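Dipeptidase AC. Metallo peptidase. MEROPS family M19 (Rhodobacter sphaeroides, PDB 3LY0) probably hydrolyses dipeptides as a zinc-dependent metallodipeptidase, and binds two zinc ions together with a phosphinate mimic of L-Ala-D-Ala. Local coordinates at residues V116-A128 against C343-W355. Numbering follows the deposited sequence.
Sequences VCRTAAEVRSCHA and CHENWYGLLERTW. Unlike the reference sequence in segment 343-355: Thr354 (reference Ser).
Tyr348 OH is held by two partners. His127 ND1 lies 2.7 Å from Tyr348 OH, and either atom could be the donor. A water hydrogen-bonded to Tyr348 OH also donates to Val123 O, tying the hydroxyl to the other helix a second time. The Tyr348 and His127 rings stand almost perpendicular, at 84°. With CG anti to the backbone N (chi1 -177°), His127 reaches across to the facing helix. Its CE1 edge points at the centre of the His344 face, and the ring centroids are 4.2 Å apart. His344 ND1 is hydrogen-bonded to Pro8 O, which helps fix the ring. These helices, 120-129 and 336-354, pack nearly antiparallel on the outside of the TIM-barrel-like fold of the M19 dipeptidases. Strands 9-11 and 132-139 of the parallel sheet lie beneath them. Toward the sheet, Val123 CG1 packs 3.4 Å from Tyr348 CE1. On the outer side Arg124 grips Glu352 side-on. In this salt bridge Arg124 NE donates to Glu352 OE1 at 2.8 Å and Arg124 NH1 to Glu352 OE2 at 3.0 Å. Both bonds are nearly straight and leave in the guanidinium plane, but they meet the carboxylate from above its plane. Tyr348 CB sits over one guanidinium face, toward its rim, and a water accepts from Arg124 NH1 and donates to Glu345 O. A leucine in place of Arg124 would probably leave the Glu352 carboxylate without its charged mate and free to turn. Ala120 CB touches Glu352 CG at 3.6 Å. At the chain's modelled end, the Trp355 ring edge meets the start of helix 120-129, with CE3 3.4 Å from Ala120 N.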
ATOM      1  N   VAL A 116     -10.053 -11.652  -8.014  1.00 10.55           N
ATOM      2  CA  VAL A 116      -8.641 -11.690  -7.658  1.00 12.17           C
ATOM      3  C   VAL A 116      -7.848 -11.937  -8.937  1.00 12.98           C
ATOM      4  O   VAL A 116      -8.016 -12.968  -9.590  1.00 13.34           O
ATOM      5  CB  VAL A 116      -8.348 -12.769  -6.602  1.00 12.13           C
ATOM      6  CG1 VAL A 116      -6.853 -12.855  -6.331  1.00 14.59           C
ATOM      7  CG2 VAL A 116      -9.105 -12.461  -5.323  1.00 14.65           C
ATOM      8  N   CYS A 117      -7.024 -10.970  -9.318  1.00 11.43           N
ATOM      9  CA  CYS A 117      -6.287 -11.046 -10.572  1.00 11.06           C
ATOM     10  C   CYS A 117      -4.853 -11.495 -10.374  1.00 12.45           C
ATOM     11  O   CYS A 117      -4.194 -11.110  -9.399  1.00 14.40           O
ATOM     12  CB  CYS A 117      -6.295  -9.692 -11.281  1.00 12.51           C
ATOM     13  SG  CYS A 117      -7.928  -9.125 -11.827  1.00 13.61           S
ATOM     14  N   ARG A 118      -4.363 -12.282 -11.323  1.00 11.60           N
ATOM     15  CA  ARG A 118      -3.032 -12.856 -11.245  1.00 12.08           C
ATOM     16  C   ARG A 118      -2.134 -12.387 -12.387  1.00 13.83           C
ATOM     17  O   ARG A 118      -0.926 -12.639 -12.374  1.00 16.75           O
ATOM     18  CB  ARG A 118      -3.133 -14.389 -11.222  1.00 15.92           C
ATOM     19  CG  ARG A 118      -3.815 -14.907  -9.960  1.00 15.63           C
ATOM     20  CD  ARG A 118      -4.185 -16.392 -10.035  1.00 18.93           C
ATOM     21  NE  ARG A 118      -4.578 -16.887  -8.715  1.00 20.31           N
ATOM     22  CZ  ARG A 118      -5.788 -16.738  -8.174  1.00 18.37           C
ATOM     23  NH1 ARG A 118      -6.752 -16.117  -8.846  1.00 22.07           N
ATOM     24  NH2 ARG A 118      -6.035 -17.209  -6.954  1.00 21.66           N
ATOM     25  N   THR A 119      -2.722 -11.701 -13.365  1.00 13.94           N
ATOM     26  CA  THR A 119      -1.978 -11.174 -14.514  1.00 14.17           C
ATOM     27  C   THR A 119      -2.432  -9.752 -14.850  1.00 14.46           C
ATOM     28  O   THR A 119      -3.539  -9.349 -14.485  1.00 13.45           O
ATOM     29  CB  THR A 119      -2.212 -12.030 -15.778  1.00 14.10           C
ATOM     30  OG1 THR A 119      -3.533 -11.784 -16.275  1.00 15.58           O
ATOM     31  CG2 THR A 119      -2.045 -13.519 -15.481  1.00 16.02           C
ATOM     32  N   ALA A 120      -1.598  -9.003 -15.569  1.00 13.69           N
ATOM     33  CA  ALA A 120      -1.954  -7.637 -15.950  1.00 14.29           C
ATOM     34  C   ALA A 120      -3.128  -7.648 -16.932  1.00 13.66           C
ATOM     35  O   ALA A 120      -3.981  -6.761 -16.909  1.00 15.25           O
ATOM     36  CB  ALA A 120      -0.760  -6.915 -16.550  1.00 19.38           C
ATOM     37  N   ALA A 121      -3.176  -8.670 -17.782  1.00 14.75           N
ATOM     38  CA  ALA A 121      -4.275  -8.801 -18.726  1.00 16.23           C
ATOM     39  C   ALA A 121      -5.604  -8.940 -17.992  1.00 14.88           C
ATOM     40  O   ALA A 121      -6.614  -8.360 -18.397  1.00 17.17           O
ATOM     41  CB  ALA A 121      -4.049  -9.985 -19.663  1.00 17.32           C
ATOM     42  N   GLU A 122      -5.609  -9.701 -16.899  1.00 13.43           N
ATOM     43  CA  GLU A 122      -6.827  -9.851 -16.118  1.00 14.01           C
ATOM     44  C   GLU A 122      -7.247  -8.525 -15.489  1.00 14.87           C
ATOM     45  O   GLU A 122      -8.425  -8.166 -15.474  1.00 15.17           O
ATOM     46  CB  GLU A 122      -6.663 -10.921 -15.040  1.00 14.02           C
ATOM     47  CG  GLU A 122      -6.640 -12.346 -15.601  1.00 14.00           C
ATOM     48  CD  GLU A 122      -6.339 -13.421 -14.557  1.00 16.91           C
ATOM     49  OE1 GLU A 122      -6.089 -13.097 -13.378  1.00 15.10           O
ATOM     50  OE2 GLU A 122      -6.367 -14.612 -14.924  1.00 19.28           O
ATOM     51  N   VAL A 123      -6.279  -7.789 -14.959  1.00 14.44           N
ATOM     52  CA  VAL A 123      -6.580  -6.483 -14.398  1.00 14.53           C
ATOM     53  C   VAL A 123      -7.210  -5.557 -15.444  1.00 13.99           C
ATOM     54  O   VAL A 123      -8.217  -4.907 -15.176  1.00 14.90           O
ATOM     55  CB  VAL A 123      -5.322  -5.835 -13.801  1.00 15.24           C
ATOM     56  CG1 VAL A 123      -5.616  -4.401 -13.392  1.00 13.10           C
ATOM     57  CG2 VAL A 123      -4.809  -6.655 -12.611  1.00 13.84           C
ATOM     58  N   ARG A 124      -6.613  -5.493 -16.628  1.00 14.23           N
ATOM     59  CA  ARG A 124      -7.141  -4.625 -17.677  1.00 14.79           C
ATOM     60  C   ARG A 124      -8.522  -5.072 -18.152  1.00 16.03           C
ATOM     61  O   ARG A 124      -9.366  -4.239 -18.483  1.00 16.67           O
ATOM     62  CB  ARG A 124      -6.176  -4.537 -18.858  1.00 15.73           C
ATOM     63  CG  ARG A 124      -4.904  -3.740 -18.584  1.00 16.18           C
ATOM     64  CD  ARG A 124      -4.229  -3.410 -19.901  1.00 15.70           C
ATOM     65  NE  ARG A 124      -2.922  -2.782 -19.761  1.00 17.17           N
ATOM     66  CZ  ARG A 124      -2.737  -1.472 -19.621  1.00 14.13           C
ATOM     67  NH1 ARG A 124      -1.511  -0.988 -19.522  1.00 17.26           N
ATOM     68  NH2 ARG A 124      -3.777  -0.650 -19.569  1.00 16.39           N
ATOM     69  N   SER A 125      -8.754  -6.379 -18.182  1.00 14.93           N
ATOM     70  CA  SER A 125     -10.050  -6.890 -18.591  1.00 15.55           C
ATOM     71  C   SER A 125     -11.090  -6.481 -17.560  1.00 17.23           C
ATOM     72  O   SER A 125     -12.182  -6.055 -17.907  1.00 18.08           O
ATOM     73  CB  SER A 125     -10.015  -8.409 -18.764  1.00 19.39           C
ATOM     74  OG  SER A 125     -11.259  -8.884 -19.239  1.00 26.61           O
ATOM     75  N   CYS A 126     -10.739  -6.591 -16.281  1.00 15.78           N
ATOM     76  CA  CYS A 126     -11.637  -6.144 -15.226  1.00 15.96           C
ATOM     77  C   CYS A 126     -11.978  -4.666 -15.371  1.00 16.30           C
ATOM     78  O   CYS A 126     -13.130  -4.271 -15.186  1.00 16.10           O
ATOM     79  CB  CYS A 126     -11.021  -6.402 -13.848  1.00 14.82           C
ATOM     80  SG  CYS A 126     -11.055  -8.136 -13.345  1.00 17.11           S
ATOM     81  N   HIS A 127     -10.974  -3.860 -15.708  1.00 14.86           N
ATOM     82  CA  HIS A 127     -11.166  -2.426 -15.869  1.00 17.12           C
ATOM     83  C   HIS A 127     -12.193  -2.177 -16.967  1.00 17.80           C
ATOM     84  O   HIS A 127     -13.158  -1.432 -16.774  1.00 20.23           O
ATOM     85  CB  HIS A 127      -9.838  -1.735 -16.199  1.00 15.50           C
ATOM     86  CG  HIS A 127      -9.942  -0.245 -16.303  1.00 16.83           C
ATOM     87  ND1 HIS A 127      -9.563   0.605 -15.285  1.00 14.69           N
ATOM     88  CD2 HIS A 127     -10.401   0.547 -17.301  1.00 19.82           C
ATOM     89  CE1 HIS A 127      -9.771   1.855 -15.658  1.00 18.18           C
ATOM     90  NE2 HIS A 127     -10.284   1.847 -16.876  1.00 19.88           N
ATOM     91  N   ALA A 128     -11.995  -2.820 -18.112  1.00 16.83           N
ATOM     92  CA  ALA A 128     -12.906  -2.644 -19.241  1.00 20.35           C
ATOM     93  C   ALA A 128     -14.327  -3.102 -18.914  1.00 20.27           C
ATOM     94  O   ALA A 128     -15.304  -2.493 -19.365  1.00 22.87           O
ATOM     95  CB  ALA A 128     -12.380  -3.370 -20.470  1.00 18.25           C
ATOM     96  N   CYS A 343      -4.709   8.071 -11.981  1.00 11.34           N
ATOM     97  CA  CYS A 343      -5.831   7.306 -11.454  1.00 10.56           C
ATOM     98  C   CYS A 343      -5.711   5.798 -11.657  1.00 11.54           C
ATOM     99  O   CYS A 343      -6.096   5.030 -10.773  1.00 11.10           O
ATOM    100  CB  CYS A 343      -7.168   7.825 -12.010  1.00 11.43           C
ATOM    101  SG  CYS A 343      -7.683   9.417 -11.294  1.00 13.46           S
ATOM    102  N   HIS A 344      -5.197   5.369 -12.810  1.00 11.84           N
ATOM    103  CA  HIS A 344      -5.027   3.936 -13.031  1.00 10.95           C
ATOM    104  C   HIS A 344      -3.975   3.522 -14.060  1.00 10.95           C
ATOM    105  O   HIS A 344      -3.403   2.441 -13.938  1.00 11.67           O
ATOM    106  CB  HIS A 344      -6.364   3.279 -13.404  1.00 12.37           C
ATOM    107  CG  HIS A 344      -6.979   3.822 -14.659  1.00 11.86           C
ATOM    108  ND1 HIS A 344      -8.019   4.726 -14.642  1.00 13.45           N
ATOM    109  CD2 HIS A 344      -6.708   3.585 -15.967  1.00 14.31           C
ATOM    110  CE1 HIS A 344      -8.362   5.026 -15.882  1.00 14.35           C
ATOM    111  NE2 HIS A 344      -7.580   4.352 -16.706  1.00 13.82           N
ATOM    112  N   GLU A 345      -3.749   4.328 -15.094  1.00 11.13           N
ATOM    113  CA  GLU A 345      -2.895   3.846 -16.186  1.00 12.52           C
ATOM    114  C   GLU A 345      -1.474   3.544 -15.725  1.00 12.53           C
ATOM    115  O   GLU A 345      -0.857   2.581 -16.177  1.00 12.61           O
ATOM    116  CB  GLU A 345      -2.877   4.820 -17.372  1.00 14.46           C
ATOM    117  CG  GLU A 345      -4.226   4.990 -18.064  1.00 15.19           C
ATOM    118  CD  GLU A 345      -4.169   5.972 -19.219  1.00 15.18           C
ATOM    119  OE1 GLU A 345      -3.126   6.634 -19.393  1.00 17.11           O
ATOM    120  OE2 GLU A 345      -5.179   6.099 -19.944  1.00 20.98           O
ATOM    121  N   ASN A 346      -0.949   4.362 -14.822  1.00 10.93           N
ATOM    122  CA  ASN A 346       0.413   4.148 -14.346  1.00 10.97           C
ATOM    123  C   ASN A 346       0.570   2.812 -13.612  1.00 10.89           C
ATOM    124  O   ASN A 346       1.550   2.101 -13.827  1.00 11.24           O
ATOM    125  CB  ASN A 346       0.892   5.315 -13.473  1.00 11.06           C
ATOM    126  CG  ASN A 346       1.142   6.577 -14.281  1.00 12.91           C
ATOM    127  OD1 ASN A 346       1.195   6.536 -15.509  1.00 13.12           O
ATOM    128  ND2 ASN A 346       1.304   7.700 -13.600  1.00 12.08           N
ATOM    129  N   TRP A 347      -0.374   2.475 -12.735  1.00 11.12           N
ATOM    130  CA  TRP A 347      -0.312   1.164 -12.092  1.00 12.27           C
ATOM    131  C   TRP A 347      -0.350   0.050 -13.122  1.00 10.79           C
ATOM    132  O   TRP A 347       0.400  -0.917 -13.007  1.00 10.74           O
ATOM    133  CB  TRP A 347      -1.435   0.943 -11.078  1.00 10.58           C
ATOM    134  CG  TRP A 347      -1.071   1.450  -9.714  1.00  9.71           C
ATOM    135  CD1 TRP A 347      -1.721   2.416  -8.991  1.00  9.66           C
ATOM    136  CD2 TRP A 347       0.050   1.039  -8.916  1.00 10.65           C
ATOM    137  NE1 TRP A 347      -1.082   2.621  -7.794  1.00  9.51           N
ATOM    138  CE2 TRP A 347       0.007   1.788  -7.719  1.00  8.30           C
ATOM    139  CE3 TRP A 347       1.083   0.106  -9.096  1.00 10.50           C
ATOM    140  CZ2 TRP A 347       0.957   1.635  -6.705  1.00  9.78           C
ATOM    141  CZ3 TRP A 347       2.021  -0.051  -8.081  1.00 11.11           C
ATOM    142  CH2 TRP A 347       1.950   0.715  -6.902  1.00  9.86           C
ATOM    143  N   TYR A 348      -1.229   0.165 -14.114  1.00 10.51           N
ATOM    144  CA  TYR A 348      -1.345  -0.918 -15.088  1.00 10.56           C
ATOM    145  C   TYR A 348      -0.044  -1.104 -15.862  1.00 13.84           C
ATOM    146  O   TYR A 348       0.374  -2.234 -16.105  1.00 12.22           O
ATOM    147  CB  TYR A 348      -2.528  -0.708 -16.043  1.00 12.04           C
ATOM    148  CG  TYR A 348      -3.894  -0.641 -15.389  1.00 12.28           C
ATOM    149  CD1 TYR A 348      -4.105  -1.093 -14.089  1.00 11.86           C
ATOM    150  CD2 TYR A 348      -4.981  -0.129 -16.085  1.00 12.96           C
ATOM    151  CE1 TYR A 348      -5.361  -1.029 -13.501  1.00 11.18           C
ATOM    152  CE2 TYR A 348      -6.242  -0.056 -15.502  1.00 13.01           C
ATOM    153  CZ  TYR A 348      -6.425  -0.508 -14.209  1.00 11.76           C
ATOM    154  OH  TYR A 348      -7.669  -0.441 -13.628  1.00 13.74           O
ATOM    155  N   GLY A 349       0.586   0.001 -16.251  1.00 12.81           N
ATOM    156  CA  GLY A 349       1.884  -0.060 -16.900  1.00 13.46           C
ATOM    157  C   GLY A 349       2.939  -0.687 -16.002  1.00 13.96           C
ATOM    158  O   GLY A 349       3.719  -1.524 -16.447  1.00 12.93           O
ATOM    159  N   LEU A 350       2.969  -0.275 -14.735  1.00 12.34           N
ATOM    160  CA  LEU A 350       3.909  -0.837 -13.773  1.00 11.46           C
ATOM    161  C   LEU A 350       3.733  -2.362 -13.663  1.00 10.88           C
ATOM    162  O   LEU A 350       4.716  -3.116 -13.629  1.00 11.39           O
ATOM    163  CB  LEU A 350       3.726  -0.157 -12.407  1.00 12.23           C
ATOM    164  CG  LEU A 350       4.597  -0.656 -11.242  1.00  9.61           C
ATOM    165  CD1 LEU A 350       4.073  -1.962 -10.643  1.00 11.80           C
ATOM    166  CD2 LEU A 350       6.062  -0.802 -11.652  1.00 11.99           C
ATOM    167  N   LEU A 351       2.485  -2.814 -13.602  1.00 12.25           N
ATOM    168  CA  LEU A 351       2.230  -4.247 -13.498  1.00 12.41           C
ATOM    169  C   LEU A 351       2.794  -4.977 -14.706  1.00 14.14           C
ATOM    170  O   LEU A 351       3.382  -6.042 -14.568  1.00 14.36           O
ATOM    171  CB  LEU A 351       0.741  -4.544 -13.335  1.00 13.29           C
ATOM    172  CG  LEU A 351       0.092  -4.000 -12.058  1.00 13.77           C
ATOM    173  CD1 LEU A 351      -1.409  -4.284 -12.083  1.00 15.09           C
ATOM    174  CD2 LEU A 351       0.753  -4.575 -10.809  1.00 15.92           C
ATOM    175  N   GLU A 352       2.642  -4.386 -15.885  1.00 14.51           N
ATOM    176  CA  GLU A 352       3.140  -5.020 -17.101  1.00 15.44           C
ATOM    177  C   GLU A 352       4.667  -5.061 -17.097  1.00 15.23           C
ATOM    178  O   GLU A 352       5.274  -6.064 -17.495  1.00 17.36           O
ATOM    179  CB  GLU A 352       2.581  -4.315 -18.346  1.00 15.95           C
ATOM    180  CG  GLU A 352       1.079  -4.524 -18.509  1.00 16.13           C
ATOM    181  CD  GLU A 352       0.465  -3.704 -19.632  1.00 19.49           C
ATOM    182  OE1 GLU A 352      -0.559  -4.155 -20.187  1.00 19.87           O
ATOM    183  OE2 GLU A 352       1.002  -2.624 -19.956  1.00 21.85           O
ATOM    184  N   ARG A 353       5.292  -3.987 -16.618  1.00 15.35           N
ATOM    185  CA  ARG A 353       6.746  -3.950 -16.525  1.00 14.42           C
ATOM    186  C   ARG A 353       7.308  -4.940 -15.512  1.00 17.47           C
ATOM    187  O   ARG A 353       8.464  -5.346 -15.617  1.00 20.82           O
ATOM    188  CB  ARG A 353       7.243  -2.542 -16.187  1.00 16.88           C
ATOM    189  CG  ARG A 353       6.925  -1.497 -17.235  1.00 19.97           C
ATOM    190  CD  ARG A 353       7.784  -0.250 -17.065  1.00 23.13           C
ATOM    191  NE  ARG A 353       7.560   0.470 -15.807  1.00 17.78           N
ATOM    192  CZ  ARG A 353       6.487   1.215 -15.555  1.00 16.35           C
ATOM    193  NH1 ARG A 353       5.521   1.324 -16.455  1.00 19.85           N
ATOM    194  NH2 ARG A 353       6.376   1.849 -14.397  1.00 16.95           N
ATOM    195  N   THR A 354       6.491  -5.333 -14.540  1.00 15.20           N
ATOM    196  CA  THR A 354       6.951  -6.162 -13.427  1.00 13.88           C
ATOM    197  C   THR A 354       6.630  -7.634 -13.626  1.00 14.84           C
ATOM    198  O   THR A 354       7.479  -8.507 -13.414  1.00 15.32           O
ATOM    199  CB  THR A 354       6.267  -5.733 -12.129  1.00 13.58           C
ATOM    200  OG1 THR A 354       6.637  -4.384 -11.843  1.00 11.85           O
ATOM    201  CG2 THR A 354       6.707  -6.618 -10.977  1.00 14.10           C
ATOM    202  N   TRP A 355       5.387  -7.902 -14.002  1.00 17.00           N
ATOM    203  CA  TRP A 355       4.917  -9.263 -14.181  1.00 17.44           C
ATOM    204  C   TRP A 355       5.302  -9.768 -15.567  1.00 21.20           C
ATOM    205  O   TRP A 355       5.225 -10.968 -15.838  1.00 26.32           O
ATOM    206  CB  TRP A 355       3.402  -9.325 -13.995  1.00 15.61           C
ATOM    207  CG  TRP A 355       2.914  -9.079 -12.576  1.00 14.86           C
ATOM    208  CD1 TRP A 355       3.649  -9.126 -11.418  1.00 14.19           C
ATOM    209  CD2 TRP A 355       1.574  -8.763 -12.183  1.00 12.55           C
ATOM    210  NE1 TRP A 355       2.847  -8.853 -10.337  1.00 13.83           N
ATOM    211  CE2 TRP A 355       1.570  -8.630 -10.778  1.00 14.34           C
ATOM    212  CE3 TRP A 355       0.376  -8.580 -12.883  1.00 13.51           C
ATOM    213  CZ2 TRP A 355       0.418  -8.328 -10.066  1.00 13.20           C
ATOM    214  CZ3 TRP A 355      -0.764  -8.286 -12.176  1.00 15.58           C
ATOM    215  CH2 TRP A 355      -0.739  -8.160 -10.775  1.00 15.59           C
TER
HETATM  216  O   HOH W   1      -8.906  -3.023 -12.756  1.00 14.91           O
HETATM  217  O   HOH W   2      -0.975   1.797 -18.871  1.00 17.82           O